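Local coordinates for ErfK/YbiS/YcfS/YnhG family protein (Xylanimonas cellulosilytica, PDB 4LPQ) that probably cross-links peptidoglycan as an L,D-transpeptidase, its YkuD-type catalytic domain being preceded by a putative peptidoglycan-binding domain, at residues A22-L27 against Y32-A37; W50-A55 against A70-G75. One frame throughout, in Å; residues are numbered along the deposited sequence.

Interaction 1: A22-L27 against Y32-A37; sequences ALQQRL and YFILKA
Gln24 meets the loop at Ile34 and at Lys36-Ala37. Its CB lies 3.8 Å from Ala37 CB, and its CG lies equally close to Ile34 CD1. The Gln24 and Ile34 side chains cross at about a right angle. Chi1 of -68° sets Gln24 CG beside its own backbone N, and from there the chain runs out extended alongside the loop backbone. Gln24 OE1 comes to 3.4 Å from Ala37 CA, a packing contact. The amide is held further on: OE1 accepts from the backbone N of Gly39, and NE2 bonds to Asp38 OD1 and Thr45 OG1. Three bonds thus fix the rotation of this buried amide and tie the helix to both the loop and the start of helix 43-56.

Gln25 adds a contact at the margin. Its chain bends at chi2 (61°), which brings OE1 to 3.6 Å from Ala37 CB, while NE2 bonds to Asp29 one turn on.

Leu27 contributes both backbone and side chain. Its O accepts from Tyr32 N at 3.0 Å. The bond is bent, with an angle of 142° at the hydrogen. The same carbonyl oxygen lies at the edge of the Tyr32 ring, near its plane. Leu27 CD2 packs on Tyr32 CB at 4.0 Å, and its CB lies more loosely against Ile34 CG2. Val49 and Phe52 of helix 43-56 also touch Leu27, and Tyr32 OH bonds to Tyr76 O.

Here the chain leaves helix 18-30 and folds back along it before entering helix 43-56. This turn from the first helix toward the second is consistent with the small three-helix fold of PG_binding_1 domains, the family to which this part of the chain is putatively assigned.

Interaction 2: W50-A55 against A70-G75; sequences WAFQKA and AALDAG
Phe52 points its ring at the helix carrying Ala71 and Leu72, and the two residues meet it differently. Leu72 comes over a face. Its CD2 sits 3.6 Å from the ring centroid and only 7° off the normal, a well-centred CH-pi contact. Leu72 CG lies over the same face, 3.7 Å from Phe52 CE2. The Phe52 and Leu72 side chains cross obliquely. Ala71 meets the edge instead. Its CB is 3.7 Å from Phe52 CZ, and its carbonyl group lies near the ring plane. The ring tip therefore reaches the backbone itself, with CZ 3.5 Å from Leu72 N.

Phe52 CG stands anti to the backbone N (chi1 -176°), which turns the ring toward helix 66-74. The nearest CA atoms, those of Phe52 and Leu72, are 8.3 Å apart, and the ring packs between the two helices. Just beyond Leu72, Gly75 ends helix 66-74 in a Schellman motif.

Leu23 and Leu27 of helix 18-30 pack on Leu72, joining all three helices in one apolar core. Elsewhere on helix 43-56, Ala51 touches strand 104-110 and Ala55 touches strand 96-101.

Interactions 1 and 2 follow one another along the chain, and their centres lie about 12 Å apart. They also touch directly. The rings of Tyr32 and Phe52 meet edge-to-face, with Tyr32 CZ 3.5 Å from Phe52 CD1. Arg26 NH2 probably donates to Leu72 O at 2.9 Å, tying helix 18-30 to the last turn of helix 66-74. Interaction 1 joins helix 18-30 to its following loop and interaction 2 joins helix 43-56 to helix 66-74, all within the putative peptidoglycan-binding domain. Both lie away from His167 and Cys181, the predicted catalytic residues. Phe33, beside Tyr32, pairs through its backbone with Ile108 and so links interaction 1 to the catalytic domain's sheet.

Interaction 1: A22-L27 against Y32-A37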
loop_
_atom_site.group_PDB
_atom_site.type_symbol
_atom_site.label_atom_id
_atom_site.label_comp_id
_atom_site.label_asym_id
_atom_site.label_seq_id
_atom_site.Cartn_x
_atom_site.Cartn_y
_atom_site.Cartn_z
ATOM N N ALA A 22 -18.577 -10.142 -2.525
ATOM C CA ALA A 22 -18.193 -10.784 -1.283
ATOM C C ALA A 22 -16.725 -10.610 -0.955
ATOM O O ALA A 22 -16.390 -10.293 0.199
ATOM C CB ALA A 22 -18.553 -12.262 -1.356
ATOM N N LEU A 23 -15.873 -10.695 -1.960
ATOM C CA LEU A 23 -14.472 -10.445 -1.765
ATOM C C LEU A 23 -14.222 -9.011 -1.314
ATOM O O LEU A 23 -13.450 -8.790 -0.367
ATOM C CB LEU A 23 -13.790 -10.673 -3.110
ATOM C CG LEU A 23 -12.340 -10.160 -3.189
ATOM C CD1 LEU A 23 -11.378 -10.984 -2.295
ATOM C CD2 LEU A 23 -11.872 -10.260 -4.678
ATOM N N GLN A 24 -14.832 -8.044 -1.965
ATOM C CA GLN A 24 -14.602 -6.675 -1.651
ATOM C C GLN A 24 -15.047 -6.413 -0.211
ATOM O O GLN A 24 -14.359 -5.694 0.532
ATOM C CB GLN A 24 -15.378 -5.766 -2.585
ATOM C CG GLN A 24 -14.848 -5.828 -3.996
ATOM C CD GLN A 24 -15.821 -5.186 -4.995
ATOM O OE1 GLN A 24 -17.052 -5.274 -4.868
ATOM N NE2 GLN A 24 -15.282 -4.540 -6.039
ATOM N N GLN A 25 -16.213 -6.948 0.184
ATOM C CA GLN A 25 -16.668 -6.745 1.531
ATOM C C GLN A 25 -15.769 -7.386 2.580
ATOM O O GLN A 25 -15.536 -6.831 3.660
ATOM C CB GLN A 25 -18.111 -7.162 1.689
ATOM C CG GLN A 25 -18.705 -6.627 2.944
ATOM C CD GLN A 25 -18.744 -5.123 3.064
ATOM O OE1 GLN A 25 -19.296 -4.381 2.226
ATOM N NE2 GLN A 25 -18.123 -4.648 4.142
ATOM N N ARG A 26 -15.256 -8.579 2.287
ATOM C CA ARG A 26 -14.368 -9.233 3.203
ATOM C C ARG A 26 -13.025 -8.476 3.393
ATOM O O ARG A 26 -12.566 -8.272 4.531
ATOM C CB ARG A 26 -14.100 -10.645 2.706
ATOM C CG ARG A 26 -13.176 -11.466 3.561
ATOM C CD ARG A 26 -13.740 -11.627 4.971
ATOM N NE ARG A 26 -12.999 -12.648 5.664
ATOM C CZ ARG A 26 -13.034 -12.843 6.981
ATOM N NH1 ARG A 26 -13.765 -12.032 7.756
ATOM N NH2 ARG A 26 -12.347 -13.809 7.579
ATOM N N LEU A 27 -12.470 -7.994 2.268
ATOM C CA LEU A 27 -11.311 -7.142 2.336
ATOM C C LEU A 27 -11.558 -5.916 3.191
ATOM O O LEU A 27 -10.745 -5.561 4.061
ATOM C CB LEU A 27 -10.851 -6.748 0.937
ATOM C CG LEU A 27 -10.261 -7.884 0.104
ATOM C CD1 LEU A 27 -10.200 -7.497 -1.328
ATOM C CD2 LEU A 27 -8.871 -8.281 0.614
ATOM N N TYR A 32 -8.227 -4.108 4.745
ATOM C CA TYR A 32 -7.471 -3.851 3.533
ATOM C C TYR A 32 -8.156 -2.700 2.834
ATOM O O TYR A 32 -9.369 -2.703 2.673
ATOM C CB TYR A 32 -7.425 -5.125 2.670
ATOM C CG TYR A 32 -6.590 -6.162 3.384
ATOM C CD1 TYR A 32 -7.150 -7.006 4.347
ATOM C CD2 TYR A 32 -5.215 -6.267 3.201
ATOM C CE1 TYR A 32 -6.388 -7.883 5.052
ATOM C CE2 TYR A 32 -4.410 -7.130 3.949
ATOM C CZ TYR A 32 -5.013 -7.966 4.889
ATOM O OH TYR A 32 -4.212 -8.839 5.550
ATOM N N PHE A 33 -7.411 -1.688 2.417
ATOM C CA PHE A 33 -8.028 -0.437 1.968
ATOM C C PHE A 33 -8.778 -0.610 0.683
ATOM O O PHE A 33 -8.218 -0.960 -0.361
ATOM C CB PHE A 33 -6.938 0.612 1.748
ATOM C CG PHE A 33 -7.513 1.940 1.323
ATOM C CD1 PHE A 33 -8.136 2.742 2.245
ATOM C CD2 PHE A 33 -7.571 2.276 0.028
ATOM C CE1 PHE A 33 -8.763 3.915 1.833
ATOM C CE2 PHE A 33 -8.137 3.422 -0.371
ATOM C CZ PHE A 33 -8.750 4.247 0.498
ATOM N N ILE A 34 -10.073 -0.337 0.774
ATOM C CA ILE A 34 -11.017 -0.410 -0.344
ATOM C C ILE A 34 -12.239 0.410 0.092
ATOM O O ILE A 34 -12.774 0.243 1.217
ATOM C CB ILE A 34 -11.386 -1.870 -0.701
ATOM C CG1 ILE A 34 -12.139 -1.947 -2.022
ATOM C CG2 ILE A 34 -12.084 -2.608 0.401
ATOM C CD1 ILE A 34 -12.326 -3.407 -2.479
ATOM N N LEU A 35 -12.736 1.224 -0.762
ATOM C CA LEU A 35 -13.862 2.123 -0.470
ATOM C C LEU A 35 -15.239 1.582 -0.827
ATOM O O LEU A 35 -16.234 1.957 -0.190
ATOM C CB LEU A 35 -13.635 3.477 -1.166
ATOM C CG LEU A 35 -12.461 4.285 -0.763
ATOM C CD1 LEU A 35 -12.393 5.599 -1.505
ATOM C CD2 LEU A 35 -12.534 4.533 0.708
ATOM N N LYS A 36 -15.341 0.754 -1.905
ATOM C CA LYS A 36 -16.629 0.337 -2.481
ATOM C C LYS A 36 -16.692 -1.142 -2.657
ATOM O O LYS A 36 -15.756 -1.797 -3.139
ATOM C CB LYS A 36 -16.737 0.893 -3.894
ATOM C CG LYS A 36 -16.994 2.346 -4.022
ATOM C CD LYS A 36 -17.663 2.664 -5.352
ATOM C CE LYS A 36 -16.781 2.207 -6.496
ATOM N NZ LYS A 36 -17.090 3.077 -7.637
ATOM N N ALA A 37 -17.783 -1.728 -2.202
ATOM C CA ALA A 37 -18.115 -3.116 -2.513
ATOM C C ALA A 37 -19.271 -3.065 -3.485
ATOM O O ALA A 37 -20.424 -2.977 -3.069
ATOM C CB ALA A 37 -18.484 -3.898 -1.290
#

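Interaction 2: W50-A55 against A70-G75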
loop_
_atom_site.group_PDB
_atom_site.type_symbol
_atom_site.label_atom_id
_atom_site.label_comp_id
_atom_site.label_asym_id
_atom_site.label_seq_id
_atom_site.Cartn_x
_atom_site.Cartn_y
_atom_site.Cartn_z
ATOM N N TRP A 50 -3.914 -7.112 -4.036
ATOM C CA TRP A 50 -2.454 -7.163 -3.972
ATOM C C TRP A 50 -1.982 -6.962 -2.553
ATOM O O TRP A 50 -1.110 -7.653 -2.077
ATOM C CB TRP A 50 -1.861 -6.148 -4.885
ATOM C CG TRP A 50 -1.890 -6.501 -6.364
ATOM C CD1 TRP A 50 -2.078 -7.720 -6.933
ATOM C CD2 TRP A 50 -1.683 -5.605 -7.455
ATOM N NE1 TRP A 50 -1.961 -7.657 -8.303
ATOM C CE2 TRP A 50 -1.722 -6.367 -8.681
ATOM C CE3 TRP A 50 -1.438 -4.259 -7.538
ATOM C CZ2 TRP A 50 -1.581 -5.780 -9.918
ATOM C CZ3 TRP A 50 -1.272 -3.661 -8.762
ATOM C CH2 TRP A 50 -1.335 -4.416 -9.932
ATOM N N ALA A 51 -2.588 -5.993 -1.816
ATOM C CA ALA A 51 -2.205 -5.804 -0.410
ATOM C C ALA A 51 -2.432 -7.047 0.388
ATOM O O ALA A 51 -1.652 -7.409 1.251
ATOM C CB ALA A 51 -2.973 -4.679 0.159
ATOM N N PHE A 52 -3.557 -7.722 0.134
ATOM C CA PHE A 52 -3.881 -8.932 0.854
ATOM C C PHE A 52 -2.914 -10.056 0.591
ATOM O O PHE A 52 -2.406 -10.721 1.473
ATOM C CB PHE A 52 -5.303 -9.369 0.533
ATOM C CG PHE A 52 -5.697 -10.576 1.357
ATOM C CD1 PHE A 52 -6.062 -10.431 2.670
ATOM C CD2 PHE A 52 -5.581 -11.837 0.862
ATOM C CE1 PHE A 52 -6.236 -11.509 3.481
ATOM C CE2 PHE A 52 -5.811 -12.957 1.676
ATOM C CZ PHE A 52 -6.110 -12.798 3.023
ATOM N N GLN A 53 -2.671 -10.309 -0.701
ATOM C CA GLN A 53 -1.721 -11.361 -1.099
ATOM C C GLN A 53 -0.348 -11.057 -0.539
ATOM O O GLN A 53 0.325 -11.965 -0.044
ATOM C CB GLN A 53 -1.690 -11.607 -2.608
ATOM C CG GLN A 53 -2.986 -12.142 -3.167
ATOM C CD GLN A 53 -2.992 -12.314 -4.620
ATOM O OE1 GLN A 53 -2.519 -11.486 -5.386
ATOM N NE2 GLN A 53 -3.587 -13.441 -5.017
ATOM N N LYS A 54 0.111 -9.813 -0.668
ATOM C CA LYS A 54 1.368 -9.433 -0.019
ATOM C C LYS A 54 1.412 -9.712 1.481
ATOM O O LYS A 54 2.346 -10.299 1.985
ATOM C CB LYS A 54 1.609 -7.934 -0.251
ATOM C CG LYS A 54 1.997 -7.574 -1.692
ATOM C CD LYS A 54 2.017 -6.088 -1.919
ATOM C CE LYS A 54 2.744 -5.665 -3.146
ATOM N NZ LYS A 54 2.881 -4.157 -3.164
ATOM N N ALA A 55 0.370 -9.287 2.180
ATOM C CA ALA A 55 0.349 -9.418 3.602
ATOM C C ALA A 55 0.459 -10.909 4.000
ATOM O O ALA A 55 1.136 -11.303 4.922
ATOM C CB ALA A 55 -0.896 -8.797 4.153
ATOM N N ALA A 70 -8.418 -19.365 1.073
ATOM C CA ALA A 70 -8.175 -19.902 2.377
ATOM C C ALA A 70 -7.674 -18.861 3.360
ATOM O O ALA A 70 -8.082 -18.814 4.522
ATOM C CB ALA A 70 -7.231 -21.107 2.309
ATOM N N ALA A 71 -6.767 -17.999 2.870
ATOM C CA ALA A 71 -6.229 -16.954 3.731
ATOM C C ALA A 71 -7.324 -15.917 4.066
ATOM O O ALA A 71 -7.366 -15.378 5.188
ATOM C CB ALA A 71 -5.007 -16.362 3.061
ATOM N N LEU A 72 -8.171 -15.599 3.101
ATOM C CA LEU A 72 -9.282 -14.697 3.344
ATOM C C LEU A 72 -10.179 -15.247 4.444
ATOM O O LEU A 72 -10.611 -14.546 5.352
ATOM C CB LEU A 72 -10.038 -14.433 2.058
ATOM C CG LEU A 72 -9.409 -13.477 1.111
ATOM C CD1 LEU A 72 -10.015 -13.619 -0.226
ATOM C CD2 LEU A 72 -9.476 -12.029 1.615
ATOM N N ASP A 73 -10.504 -16.537 4.310
ATOM C CA ASP A 73 -11.380 -17.187 5.292
ATOM C C ASP A 73 -10.712 -17.216 6.673
ATOM O O ASP A 73 -11.435 -17.106 7.707
ATOM C CB ASP A 73 -11.729 -18.577 4.868
ATOM C CG ASP A 73 -12.764 -18.586 3.679
ATOM O OD1 ASP A 73 -13.402 -17.614 3.371
ATOM O OD2 ASP A 73 -13.009 -19.648 3.139
ATOM N N ALA A 74 -9.375 -17.390 6.709
ATOM C CA ALA A 74 -8.662 -17.371 7.966
ATOM C C ALA A 74 -8.607 -15.917 8.559
ATOM O O ALA A 74 -8.293 -15.736 9.737
ATOM C CB ALA A 74 -7.237 -17.882 7.814
ATOM N N GLY A 75 -8.948 -14.922 7.777
ATOM C CA GLY A 75 -8.980 -13.567 8.264
ATOM C C GLY A 75 -7.595 -12.986 8.439
ATOM O O GLY A 75 -7.341 -12.178 9.310
#